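PDB 4B4Y: neuroglobin from Symsagittifera roscoffensis, which binds haem, whose iron carries dioxygen, and is probably an oxygen-handling globin of the nervous system. Local coordinates for residues L16-D20 and E136-W141; D30-D34 and V124-V128; F39-E45 and L112-L116; I49-A53 and R67-H71. All coordinates share one frame; numbering follows the deposited sequence.

Contact 1 (L16-D20 and E136-W141); sequences LIMED and EKKEAW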
# COMPACT_ATOMS: atom_id res chain seq x y z
N LEU A 16 -11.80 30.72 9.29
CA LEU A 16 -12.52 30.48 7.95
C LEU A 16 -12.51 28.99 7.57
O LEU A 16 -13.53 28.45 7.16
CB LEU A 16 -11.90 31.30 6.80
CG LEU A 16 -12.06 32.80 6.95
CD1 LEU A 16 -11.10 33.60 5.97
CD2 LEU A 16 -13.59 33.17 6.82
N ILE A 17 -11.37 28.32 7.78
CA ILE A 17 -11.28 26.88 7.54
C ILE A 17 -12.26 26.07 8.43
O ILE A 17 -13.01 25.18 7.95
CB ILE A 17 -9.88 26.34 7.86
CG1 ILE A 17 -8.81 26.96 6.97
CG2 ILE A 17 -9.92 24.84 7.73
CD1 ILE A 17 -8.85 26.44 5.58
N MET A 18 -12.21 26.34 9.75
CA MET A 18 -13.13 25.64 10.68
C MET A 18 -14.57 25.86 10.27
O MET A 18 -15.38 24.91 10.28
CB MET A 18 -12.92 26.08 12.14
CG MET A 18 -11.68 25.49 12.64
SD MET A 18 -12.04 23.78 13.04
CE MET A 18 -10.87 23.70 14.39
N GLU A 19 -14.88 27.06 9.79
CA GLU A 19 -16.24 27.24 9.34
C GLU A 19 -16.56 26.31 8.11
O GLU A 19 -17.69 25.79 7.99
CB GLU A 19 -16.37 28.68 8.98
CG GLU A 19 -17.63 29.12 8.32
CD GLU A 19 -17.47 30.62 7.90
OE1 GLU A 19 -16.94 31.47 8.70
OE2 GLU A 19 -17.86 30.98 6.77
N ASP A 20 -15.58 26.03 7.24
CA ASP A 20 -15.92 25.05 6.16
C ASP A 20 -15.84 23.61 6.63
O ASP A 20 -16.61 22.77 6.17
CB ASP A 20 -15.10 25.28 4.89
CG ASP A 20 -15.26 26.70 4.35
OD1 ASP A 20 -16.41 27.26 4.45
OD2 ASP A 20 -14.24 27.24 3.80
N GLU A 136 -10.79 35.14 0.20
CA GLU A 136 -10.06 34.90 1.46
C GLU A 136 -10.15 33.45 1.86
O GLU A 136 -9.20 32.92 2.33
CB GLU A 136 -10.63 35.75 2.66
CG GLU A 136 -10.33 37.25 2.53
CD GLU A 136 -11.37 38.08 1.66
OE1 GLU A 136 -12.43 37.56 1.15
OE2 GLU A 136 -11.08 39.30 1.48
N LYS A 137 -11.31 32.82 1.70
CA LYS A 137 -11.37 31.37 1.97
C LYS A 137 -10.47 30.61 0.99
O LYS A 137 -9.69 29.71 1.41
CB LYS A 137 -12.79 30.81 1.86
CG LYS A 137 -13.67 31.05 3.09
CD LYS A 137 -15.04 30.43 2.92
CE LYS A 137 -16.06 30.84 4.04
NZ LYS A 137 -15.47 30.00 5.09
N LYS A 138 -10.51 31.03 -0.28
CA LYS A 138 -9.69 30.33 -1.29
C LYS A 138 -8.24 30.34 -0.84
O LYS A 138 -7.60 29.28 -0.80
CB LYS A 138 -9.84 30.91 -2.72
CG LYS A 138 -8.80 30.32 -3.66
CD LYS A 138 -8.93 30.78 -5.13
CE LYS A 138 -8.86 32.31 -5.26
NZ LYS A 138 -8.22 32.76 -6.48
N GLU A 139 -7.74 31.51 -0.43
CA GLU A 139 -6.34 31.64 0.01
C GLU A 139 -6.11 30.87 1.32
O GLU A 139 -5.03 30.29 1.50
CB GLU A 139 -5.96 33.12 0.34
CG GLU A 139 -5.52 34.04 -0.73
CD GLU A 139 -4.99 35.38 -0.14
OE1 GLU A 139 -4.07 35.38 0.76
OE2 GLU A 139 -5.50 36.44 -0.61
N ALA A 140 -7.08 30.87 2.24
CA ALA A 140 -6.89 30.08 3.49
C ALA A 140 -6.72 28.55 3.15
O ALA A 140 -5.79 27.86 3.64
CB ALA A 140 -8.10 30.28 4.48
N TRP A 141 -7.61 28.03 2.30
CA TRP A 141 -7.49 26.59 1.87
C TRP A 141 -6.21 26.29 1.14
O TRP A 141 -5.54 25.31 1.42
CB TRP A 141 -8.67 26.23 1.03
CG TRP A 141 -9.81 25.89 1.83
CD1 TRP A 141 -10.82 26.73 2.26
CD2 TRP A 141 -10.11 24.58 2.34
NE1 TRP A 141 -11.77 25.98 2.95
CE2 TRP A 141 -11.31 24.68 3.07
CE3 TRP A 141 -9.40 23.35 2.36
CZ2 TRP A 141 -11.86 23.61 3.74
CZ3 TRP A 141 -9.99 22.22 3.01
CH2 TRP A 141 -11.22 22.39 3.70
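Lys137 reaches across to helix 11-24 and puts its ammonium group between two carboxylates, forming salt bridges from NZ to Asp20 OD1 at 3.0 Å and, more weakly as a hydrogen bond, to Glu19 OE2 at 3.1 Å. The lysine chain runs straight as far as CE and turns only at its last torsion (chi4 -74°), which swings NZ in between the acids. It meets Asp20 OD1 from above the carboxylate plane, while the Glu19 side chain crosses it at about a right angle. One cation thus faces two anions, an arrangement likely to favour the charged form of the lysine.

The other oxygen of Asp20 is taken by an indole. Trp141 NE1 donates to Asp20 OD2 over 2.9 Å in a nearly straight bond (171°) that falls on the anti lone pair of OD2, with carboxylate and ring almost coplanar. Asp20 is therefore gripped through both oxygens by one helix.

Apolar contacts fill in beside this polar group. Ile17 CD1 sits over one face of the five-membered ring of Trp141, 3.7 Å from the ring centroid in a CH-pi contact, and also touches Ala140 CB at 4.1 Å. Farther along, Leu16 CD1 packs on Glu136 CB, the aliphatic root of a side chain whose carboxylate points off from helix 11-24.

The segment axes cross almost perpendicularly, at -92°, with a closest approach of 9.9 Å. Trp141 also packs on Leu121 and Val124 of helix 111-127 and on Leu24, while its ring meets that of Trp133, so the crossing of helices 11-24 and 135-153 is backed by a third helix.

Contact 2 (D30-D34 and V124-V128); sequences DFVED and VVKRV
Arg127 reaches from the last turn of helix 111-127 toward helix 28-42, passing Phe31 on its way to Asp34. Its CB leaves the backbone toward the other helix, and CG, set anti to the carbonyl carbon (chi1 -55°), comes obliquely to the Phe31 ring. A bend at chi2 (-87°) turns the chain toward helix 28-42, where it meets the Asp34 side chain at about a right angle. NE lies 4.0 Å from Phe31 CB and donates to a water at 2.7 Å; that water in turn donates to Asp34 OD2. At the tip, NH2 packs on Asp30 CB at 3.6 Å and makes the direct salt bridge, 2.8 Å to Asp34 OD2. This oxygen is met on its syn side, somewhat out of the carboxylate plane, at an N-H...O angle of 151°. One turn earlier on helix 111-127, Val124 CG2 touches Phe31 CE1 at 3.7 Å, and Leu24 adjoins both Phe31 and Arg127.

Asp34 OD2 thus receives Arg127 both directly and through water, whereas OD1 forms a salt bridge with Arg63. With an arginine on each oxygen, the carboxylate is likely to stay ionised, and its two charged partners probably restrict its rotation at the partly exposed edge of the contact, beside the Phe31-Val124 pair.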
# COMPACT_ATOMS: atom_id res chain seq x y z
N ASP A 30 -17.88 11.01 1.97
CA ASP A 30 -18.30 11.28 0.60
C ASP A 30 -17.40 12.38 -0.06
O ASP A 30 -16.92 12.19 -1.19
CB ASP A 30 -19.78 11.72 0.56
CG ASP A 30 -20.75 10.57 0.96
OD1 ASP A 30 -20.37 9.36 0.88
OD2 ASP A 30 -21.91 10.91 1.39
N PHE A 31 -17.10 13.44 0.68
CA PHE A 31 -16.32 14.57 0.19
C PHE A 31 -14.90 14.07 -0.20
O PHE A 31 -14.42 14.37 -1.31
CB PHE A 31 -16.29 15.73 1.20
CG PHE A 31 -15.05 16.60 1.13
CD1 PHE A 31 -14.88 17.62 0.14
CD2 PHE A 31 -14.05 16.45 2.05
CE1 PHE A 31 -13.71 18.42 0.09
CE2 PHE A 31 -12.91 17.22 2.00
CZ PHE A 31 -12.74 18.21 1.02
N VAL A 32 -14.25 13.31 0.68
CA VAL A 32 -12.92 12.89 0.43
C VAL A 32 -12.91 11.86 -0.77
O VAL A 32 -11.99 11.87 -1.53
CB VAL A 32 -12.23 12.26 1.71
CG1 VAL A 32 -10.73 11.82 1.40
CG2 VAL A 32 -12.15 13.27 2.83
N GLU A 33 -13.89 10.97 -0.91
CA GLU A 33 -13.97 10.02 -2.02
C GLU A 33 -14.24 10.78 -3.39
O GLU A 33 -13.62 10.46 -4.41
CB GLU A 33 -15.11 9.02 -1.75
CG GLU A 33 -14.69 7.93 -0.67
CD GLU A 33 -15.72 6.83 -0.47
OE1 GLU A 33 -16.74 6.75 -1.23
OE2 GLU A 33 -15.56 6.07 0.52
N ASP A 34 -15.02 11.88 -3.33
CA ASP A 34 -15.21 12.77 -4.48
C ASP A 34 -13.85 13.31 -4.93
O ASP A 34 -13.58 13.30 -6.08
CB ASP A 34 -16.14 13.99 -4.13
CG ASP A 34 -17.62 13.60 -4.07
OD1 ASP A 34 -17.98 12.48 -4.51
OD2 ASP A 34 -18.42 14.39 -3.47
N VAL A 124 -14.33 21.34 -2.30
CA VAL A 124 -14.72 22.32 -1.25
C VAL A 124 -15.70 23.34 -1.81
O VAL A 124 -16.84 23.48 -1.29
CB VAL A 124 -13.51 23.02 -0.57
CG1 VAL A 124 -14.04 24.16 0.37
CG2 VAL A 124 -12.68 22.01 0.22
N VAL A 125 -15.39 23.91 -2.99
CA VAL A 125 -16.34 24.86 -3.63
C VAL A 125 -17.67 24.20 -3.90
O VAL A 125 -18.79 24.83 -3.77
CB VAL A 125 -15.75 25.50 -4.87
CG1 VAL A 125 -16.85 26.24 -5.74
CG2 VAL A 125 -14.69 26.48 -4.47
N LYS A 126 -17.63 22.92 -4.23
CA LYS A 126 -18.97 22.30 -4.50
C LYS A 126 -19.83 22.19 -3.22
O LYS A 126 -21.03 22.22 -3.33
CB LYS A 126 -18.86 20.87 -5.13
CG LYS A 126 -18.43 20.91 -6.71
CD LYS A 126 -17.97 19.47 -7.17
CE LYS A 126 -17.90 19.18 -8.73
NZ LYS A 126 -17.43 17.65 -9.14
N ARG A 127 -19.21 22.00 -2.03
CA ARG A 127 -20.00 21.73 -0.82
C ARG A 127 -20.33 23.05 -0.09
O ARG A 127 -21.31 23.09 0.59
CB ARG A 127 -19.26 20.78 0.16
CG ARG A 127 -18.77 19.41 -0.41
CD ARG A 127 -19.81 18.42 -0.31
NE ARG A 127 -19.50 17.08 -0.86
CZ ARG A 127 -20.37 16.06 -0.73
NH1 ARG A 127 -21.54 16.26 -0.06
NH2 ARG A 127 -20.15 14.85 -1.28
N VAL A 128 -19.49 24.07 -0.21
CA VAL A 128 -19.69 25.36 0.47
C VAL A 128 -20.70 26.20 -0.36
O VAL A 128 -20.73 26.08 -1.63
CB VAL A 128 -18.35 26.09 0.64
CG1 VAL A 128 -18.52 27.52 1.20
CG2 VAL A 128 -17.41 25.30 1.59
O HOH W 1 -17.74 17.24 -2.91

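Contact 3 (F39-E45 and L112-L116); sequences FMEENPE and LFGKL. With HEM (protoporphyrin IX containing Fe), chain B.
Phe39 lies against Leu112 and Leu116 where helices 28-42 and 111-127 of the globin fold meet beside the haem, and the contact forms part of the wall of the haem pocket. The packing is mainly apolar. Leu116 covers one face of the phenylalanine ring: its CD1 stands 4.1 Å from the centroid, 19° off the normal, in a CH-pi contact, and its CB approaches CE1 at 3.8 Å. The phenylalanine CG is anti to the backbone N (chi1 -179°), which carries the ring toward helix 111-127 until CZ comes to 4.2 Å from Leu112 CB.

The same side chains touch the porphyrin. Phe39 CZ meets the haem methyl CMC at 3.8 Å, Leu112 CD1 leans on the neighbouring vinyl, and Leu116 CD2 reaches the CHC bridge. Phe113, on another side of its helix, places its ring face over CMC. Replacing Phe39 by an alanine would probably open a gap between the helices and leave Leu116 CD1 and the haem methyl without the ring they pack on.

Polar side chains enter past the end of helix 28-42. Asn43, the first residue beyond it, packs its amide against the aliphatic part of Lys115, with OD1 at 3.6 Å from CG, while Leu112 CD2 slides past both Asn43 OD1 and Glu45 OE2. No hydrogen bond joins the two segments. The amide is instead fixed from its own side: Asn43 ND2 donates to Phe39 O over 2.9 Å (163°), lying in the carbonyl plane on a lone pair.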
# COMPACT_ATOMS: atom_id res chain seq x y z
N PHE A 39 -9.44 13.19 -8.75
CA PHE A 39 -7.97 13.18 -8.92
C PHE A 39 -7.54 12.05 -9.89
O PHE A 39 -6.66 12.26 -10.75
CB PHE A 39 -7.33 12.93 -7.57
CG PHE A 39 -5.81 12.92 -7.57
CD1 PHE A 39 -5.09 13.94 -8.09
CD2 PHE A 39 -5.13 11.87 -6.97
CE1 PHE A 39 -3.66 13.93 -8.03
CE2 PHE A 39 -3.75 11.84 -6.88
CZ PHE A 39 -3.00 12.84 -7.41
N MET A 40 -8.14 10.88 -9.72
CA MET A 40 -7.82 9.72 -10.55
C MET A 40 -8.40 9.86 -11.99
O MET A 40 -7.77 9.41 -12.91
CB MET A 40 -8.33 8.41 -9.86
CG MET A 40 -7.54 8.11 -8.50
SD MET A 40 -8.19 6.57 -7.75
CE MET A 40 -7.35 5.32 -8.82
N GLU A 41 -9.57 10.49 -12.16
CA GLU A 41 -10.09 10.83 -13.49
C GLU A 41 -9.20 11.75 -14.28
O GLU A 41 -8.92 11.52 -15.50
CB GLU A 41 -11.51 11.39 -13.38
CG GLU A 41 -12.48 10.30 -12.92
CD GLU A 41 -13.85 10.82 -12.67
OE1 GLU A 41 -13.94 12.05 -12.42
OE2 GLU A 41 -14.82 9.98 -12.65
N GLU A 42 -8.67 12.76 -13.62
CA GLU A 42 -7.90 13.80 -14.32
C GLU A 42 -6.45 13.44 -14.45
O GLU A 42 -5.72 14.00 -15.37
CB GLU A 42 -8.09 15.18 -13.64
CG GLU A 42 -9.60 15.65 -13.50
CD GLU A 42 -9.78 17.02 -12.78
OE1 GLU A 42 -8.82 17.55 -12.13
OE2 GLU A 42 -10.86 17.64 -12.94
N ASN A 43 -5.97 12.52 -13.60
CA ASN A 43 -4.50 12.19 -13.65
C ASN A 43 -4.33 10.67 -13.74
O ASN A 43 -4.16 9.96 -12.70
CB ASN A 43 -3.82 12.69 -12.42
CG ASN A 43 -4.06 14.22 -12.23
OD1 ASN A 43 -3.32 15.05 -12.78
ND2 ASN A 43 -5.11 14.56 -11.47
N PRO A 44 -4.47 10.15 -14.97
CA PRO A 44 -4.67 8.71 -15.17
C PRO A 44 -3.45 7.96 -14.75
O PRO A 44 -3.57 6.81 -14.34
CB PRO A 44 -4.88 8.57 -16.70
CG PRO A 44 -5.13 10.01 -17.18
CD PRO A 44 -4.82 10.96 -16.15
N GLU A 45 -2.28 8.59 -14.76
CA GLU A 45 -1.12 7.86 -14.22
C GLU A 45 -1.18 7.41 -12.76
O GLU A 45 -0.31 6.61 -12.33
CB GLU A 45 0.13 8.69 -14.40
CG GLU A 45 0.19 10.02 -13.57
CD GLU A 45 -0.41 11.25 -14.30
OE1 GLU A 45 -1.50 11.13 -14.92
OE2 GLU A 45 0.24 12.33 -14.22
N LEU A 112 2.03 16.36 -9.19
CA LEU A 112 0.74 15.82 -8.72
C LEU A 112 0.21 16.39 -7.38
O LEU A 112 -1.00 16.36 -7.12
CB LEU A 112 0.78 14.30 -8.65
CG LEU A 112 0.84 13.55 -10.03
CD1 LEU A 112 0.93 12.03 -9.76
CD2 LEU A 112 -0.43 13.81 -10.80
N PHE A 113 1.09 16.88 -6.52
CA PHE A 113 0.61 17.56 -5.29
C PHE A 113 -0.29 18.76 -5.66
O PHE A 113 -1.38 18.91 -5.13
CB PHE A 113 1.81 17.96 -4.35
CG PHE A 113 2.27 16.80 -3.48
CD1 PHE A 113 1.61 16.52 -2.30
CD2 PHE A 113 3.25 15.93 -3.92
CE1 PHE A 113 1.98 15.41 -1.54
CE2 PHE A 113 3.68 14.83 -3.14
CZ PHE A 113 3.03 14.57 -1.98
N GLY A 114 0.19 19.61 -6.55
CA GLY A 114 -0.62 20.74 -7.09
C GLY A 114 -1.92 20.31 -7.69
O GLY A 114 -2.97 20.89 -7.44
N LYS A 115 -1.91 19.23 -8.43
CA LYS A 115 -3.16 18.71 -9.01
C LYS A 115 -4.19 18.27 -7.97
O LYS A 115 -5.42 18.55 -8.11
CB LYS A 115 -2.81 17.53 -9.96
CG LYS A 115 -2.01 17.98 -11.23
CD LYS A 115 -2.57 19.26 -11.96
CE LYS A 115 -1.74 19.58 -13.23
NZ LYS A 115 -0.25 19.72 -12.97
N LEU A 116 -3.72 17.50 -6.98
CA LEU A 116 -4.57 17.01 -5.92
C LEU A 116 -5.06 18.26 -5.17
O LEU A 116 -6.21 18.34 -4.81
CB LEU A 116 -3.79 16.09 -4.95
CG LEU A 116 -4.63 15.55 -3.74
CD1 LEU A 116 -5.85 14.67 -4.10
CD2 LEU A 116 -3.78 14.76 -2.73
CHA HEM B . -0.09 6.98 0.83
CHB HEM B . -1.92 11.10 2.49
CHC HEM B . -0.53 13.28 -1.67
CHD HEM B . 0.24 8.97 -3.64
C1A HEM B . -0.69 7.90 1.65
C2A HEM B . -1.05 7.71 3.01
C3A HEM B . -1.56 8.83 3.47
C4A HEM B . -1.48 9.78 2.43
CMA HEM B . -2.10 9.14 4.91
CAA HEM B . -0.85 6.36 3.79
CBA HEM B . -2.16 5.60 3.75
CGA HEM B . -2.01 4.17 4.22
O1A HEM B . -1.34 3.86 5.21
O2A HEM B . -2.57 3.27 3.57
C1B HEM B . -1.68 12.10 1.52
C2B HEM B . -1.90 13.53 1.66
C3B HEM B . -1.50 14.13 0.56
C4B HEM B . -1.04 13.10 -0.36
CMB HEM B . -2.48 14.16 2.96
CAB HEM B . -1.58 15.63 0.23
CBB HEM B . -0.79 16.50 0.87
C1C HEM B . -0.29 12.28 -2.59
C2C HEM B . -0.19 12.43 -4.06
C3C HEM B . -0.07 11.23 -4.59
C4C HEM B . -0.04 10.30 -3.50
CMC HEM B . -0.32 13.76 -4.84
CAC HEM B . 0.10 10.90 -6.13
CBC HEM B . -0.43 9.76 -6.58
C1D HEM B . 0.43 8.06 -2.62
C2D HEM B . 1.03 6.72 -2.72
C3D HEM B . 0.89 6.19 -1.35
C4D HEM B . 0.21 7.16 -0.52
CMD HEM B . 1.59 5.95 -3.93
CAD HEM B . 1.22 4.79 -0.85
CBD HEM B . -0.24 5.06 -1.36
CGD HEM B . -0.84 3.80 -1.17
O1D HEM B . -1.94 3.65 -1.74
O2D HEM B . -0.07 3.04 -0.49
NA HEM B . -0.96 9.17 1.34
NB HEM B . -1.15 11.90 0.30
NC HEM B . -0.21 10.97 -2.31
ND HEM B . 0.06 8.27 -1.30
FE HEM B . -0.53 10.03 -0.47

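Contact 4 (I49-A53 and R67-H71); sequences IFPWA and RFKSH. With HEM (protoporphyrin IX containing Fe), chain B; OXY (oxygen molecule), chain C.
An aromatic cluster on the distal, oxygen-binding side of the haem joins the loop after helix 46-49 to helix 66-83: Phe50 and Trp52, from a type I turn spanning Phe50 to Ala53, close around His71. The edge of Phe50 points at the face of the histidine ring in an offset edge-to-face pair, planes 63° apart, and its CE1 comes to 3.3 Å from NE2.

Trp52 is wedged between the turn and the helix. Its CG lies between the backbone N and carbonyl carbon (chi1 47°), which lays the indole across the helix: one face receives Arg67 O and Phe68 CA, the opposite face Phe50 CB. CH2 touches Phe68 CD2 at 4.0 Å, and CZ2 touches His71 CG at 3.8 Å, the two rings being oblique. At the indole edge, NE1 donates to the haem propionate oxygen O1D over 2.8 Å in a bent bond (132°). A leucine in place of Trp52 would probably cost that propionate its N-H donor and leave His71 freer to shift. The guanidinium of Arg67 turns away, its NE bonding Ser98 of the second subunit and its NH2 a propionate of that subunit's haem.

His71 presents NE2 to the ligand. It makes a weak hydrogen bond of 3.0 Å to O2 of the dioxygen, the atom bound to the iron, while Phe50 CZ lies 3.8 Å from O1. The iron-bound oxygen thus receives a weak N-H bond from His71 beside the Phe50 ring, with Ile75 also lining the pocket, consistent with the distal histidine of globins steadying bound dioxygen.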
# COMPACT_ATOMS: atom_id res chain seq x y z
N ILE A 49 0.50 4.48 -10.00
CA ILE A 49 1.16 4.87 -8.73
C ILE A 49 0.46 4.26 -7.48
O ILE A 49 1.11 3.72 -6.62
CB ILE A 49 1.22 6.39 -8.64
CG1 ILE A 49 2.02 6.92 -9.85
CG2 ILE A 49 1.87 6.84 -7.36
CD1 ILE A 49 1.72 8.45 -10.19
N PHE A 50 -0.87 4.30 -7.40
CA PHE A 50 -1.57 3.64 -6.35
C PHE A 50 -1.53 2.12 -6.64
O PHE A 50 -2.08 1.65 -7.62
CB PHE A 50 -3.01 4.10 -6.27
CG PHE A 50 -3.19 5.54 -5.81
CD1 PHE A 50 -2.73 5.95 -4.55
CD2 PHE A 50 -3.94 6.43 -6.59
CE1 PHE A 50 -2.91 7.27 -4.08
CE2 PHE A 50 -4.16 7.78 -6.17
CZ PHE A 50 -3.67 8.21 -4.92
N PRO A 51 -0.93 1.34 -5.73
CA PRO A 51 -0.81 -0.08 -6.08
C PRO A 51 -2.14 -0.77 -6.12
O PRO A 51 -2.29 -1.67 -6.89
CB PRO A 51 0.01 -0.71 -4.91
CG PRO A 51 0.61 0.52 -4.16
CD PRO A 51 -0.38 1.68 -4.41
N TRP A 52 -3.09 -0.38 -5.29
CA TRP A 52 -4.35 -1.03 -5.27
C TRP A 52 -5.27 -0.65 -6.42
O TRP A 52 -6.38 -1.22 -6.56
CB TRP A 52 -5.03 -0.66 -3.97
CG TRP A 52 -4.95 0.79 -3.69
CD1 TRP A 52 -4.03 1.44 -2.89
CD2 TRP A 52 -5.84 1.82 -4.22
NE1 TRP A 52 -4.35 2.84 -2.87
CE2 TRP A 52 -5.45 3.07 -3.66
CE3 TRP A 52 -6.96 1.79 -5.07
CZ2 TRP A 52 -6.10 4.28 -3.98
CZ3 TRP A 52 -7.61 2.98 -5.37
CH2 TRP A 52 -7.19 4.21 -4.81
N ALA A 53 -4.88 0.34 -7.23
CA ALA A 53 -5.81 0.82 -8.26
C ALA A 53 -5.81 -0.19 -9.42
O ALA A 53 -4.74 -0.63 -9.89
CB ALA A 53 -5.28 2.19 -8.81
N ARG A 67 -10.51 -1.11 -1.04
CA ARG A 67 -9.21 -0.43 -1.01
C ARG A 67 -9.23 1.08 -1.46
O ARG A 67 -8.46 1.88 -0.97
CB ARG A 67 -8.21 -1.24 -1.84
CG ARG A 67 -7.95 -2.57 -1.10
CD ARG A 67 -6.80 -3.32 -1.64
NE ARG A 67 -6.53 -4.62 -0.99
CZ ARG A 67 -5.58 -4.85 -0.06
NH1 ARG A 67 -4.80 -3.85 0.42
NH2 ARG A 67 -5.44 -6.11 0.40
N PHE A 68 -10.13 1.46 -2.34
CA PHE A 68 -10.39 2.87 -2.60
C PHE A 68 -10.97 3.50 -1.33
O PHE A 68 -10.51 4.53 -0.89
CB PHE A 68 -11.41 3.01 -3.75
CG PHE A 68 -11.71 4.42 -4.12
CD1 PHE A 68 -12.63 5.18 -3.37
CD2 PHE A 68 -11.13 5.00 -5.27
CE1 PHE A 68 -12.97 6.54 -3.78
CE2 PHE A 68 -11.49 6.33 -5.68
CZ PHE A 68 -12.41 7.11 -4.93
N LYS A 69 -11.98 2.87 -0.73
CA LYS A 69 -12.65 3.50 0.41
C LYS A 69 -11.67 3.71 1.57
O LYS A 69 -11.59 4.79 2.23
CB LYS A 69 -13.90 2.70 0.82
CG LYS A 69 -14.88 2.44 -0.43
CD LYS A 69 -16.35 1.99 -0.06
CE LYS A 69 -16.53 0.49 0.16
NZ LYS A 69 -16.41 0.04 1.64
N SER A 70 -10.89 2.67 1.80
CA SER A 70 -9.93 2.65 2.89
C SER A 70 -8.79 3.67 2.60
O SER A 70 -8.38 4.47 3.48
CB SER A 70 -9.45 1.19 3.05
OG SER A 70 -8.16 1.19 3.69
N HIS A 71 -8.29 3.72 1.38
CA HIS A 71 -7.27 4.81 1.13
C HIS A 71 -7.87 6.25 1.33
O HIS A 71 -7.27 7.14 1.86
CB HIS A 71 -6.65 4.67 -0.28
CG HIS A 71 -5.52 5.63 -0.52
ND1 HIS A 71 -4.24 5.39 -0.07
CD2 HIS A 71 -5.49 6.84 -1.14
CE1 HIS A 71 -3.48 6.43 -0.36
NE2 HIS A 71 -4.21 7.32 -1.01
CHA HEM B . -0.09 6.98 0.83
CHB HEM B . -1.92 11.10 2.49
CHC HEM B . -0.53 13.28 -1.67
CHD HEM B . 0.24 8.97 -3.64
C1A HEM B . -0.69 7.90 1.65
C2A HEM B . -1.05 7.71 3.01
C3A HEM B . -1.56 8.83 3.47
C4A HEM B . -1.48 9.78 2.43
CMA HEM B . -2.10 9.14 4.91
CAA HEM B . -0.85 6.36 3.79
CBA HEM B . -2.16 5.60 3.75
CGA HEM B . -2.01 4.17 4.22
O1A HEM B . -1.34 3.86 5.21
O2A HEM B . -2.57 3.27 3.57
C1B HEM B . -1.68 12.10 1.52
C2B HEM B . -1.90 13.53 1.66
C3B HEM B . -1.50 14.13 0.56
C4B HEM B . -1.04 13.10 -0.36
CMB HEM B . -2.48 14.16 2.96
CAB HEM B . -1.58 15.63 0.23
CBB HEM B . -0.79 16.50 0.87
C1C HEM B . -0.29 12.28 -2.59
C2C HEM B . -0.19 12.43 -4.06
C3C HEM B . -0.07 11.23 -4.59
C4C HEM B . -0.04 10.30 -3.50
CMC HEM B . -0.32 13.76 -4.84
CAC HEM B . 0.10 10.90 -6.13
CBC HEM B . -0.43 9.76 -6.58
C1D HEM B . 0.43 8.06 -2.62
C2D HEM B . 1.03 6.72 -2.72
C3D HEM B . 0.89 6.19 -1.35
C4D HEM B . 0.21 7.16 -0.52
CMD HEM B . 1.59 5.95 -3.93
CAD HEM B . 1.22 4.79 -0.85
CBD HEM B . -0.24 5.06 -1.36
CGD HEM B . -0.84 3.80 -1.17
O1D HEM B . -1.94 3.65 -1.74
O2D HEM B . -0.07 3.04 -0.49
NA HEM B . -0.96 9.17 1.34
NB HEM B . -1.15 11.90 0.30
NC HEM B . -0.21 10.97 -2.31
ND HEM B . 0.06 8.27 -1.30
FE HEM B . -0.53 10.03 -0.47
O1 OXY C . -3.26 10.33 -1.80
O2 OXY C . -2.37 9.70 -1.05

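How the contacts relate
From the N terminus, helix 11-24 is joined by contact 1 to helix 135-153, closing the longest loop, which encloses the other three. Helix 28-42 then meets helix 111-127 twice: contact 2 lies near its start, and contact 3 at its end, inside the loop that contact 2 closes. Contact 4 is innermost, a short closure between 49-53 and helix 66-83. The nesting is complete, with no crossing. Contacts 1 and 2 touch through Trp141 and Val124, and contact 2 meets contact 4 where Glu33 packs on Phe68. Met40 and Leu112 link contact 3 to contact 4, and both border the haem, whereas contact 1 lies across the chain's centre from contact 4.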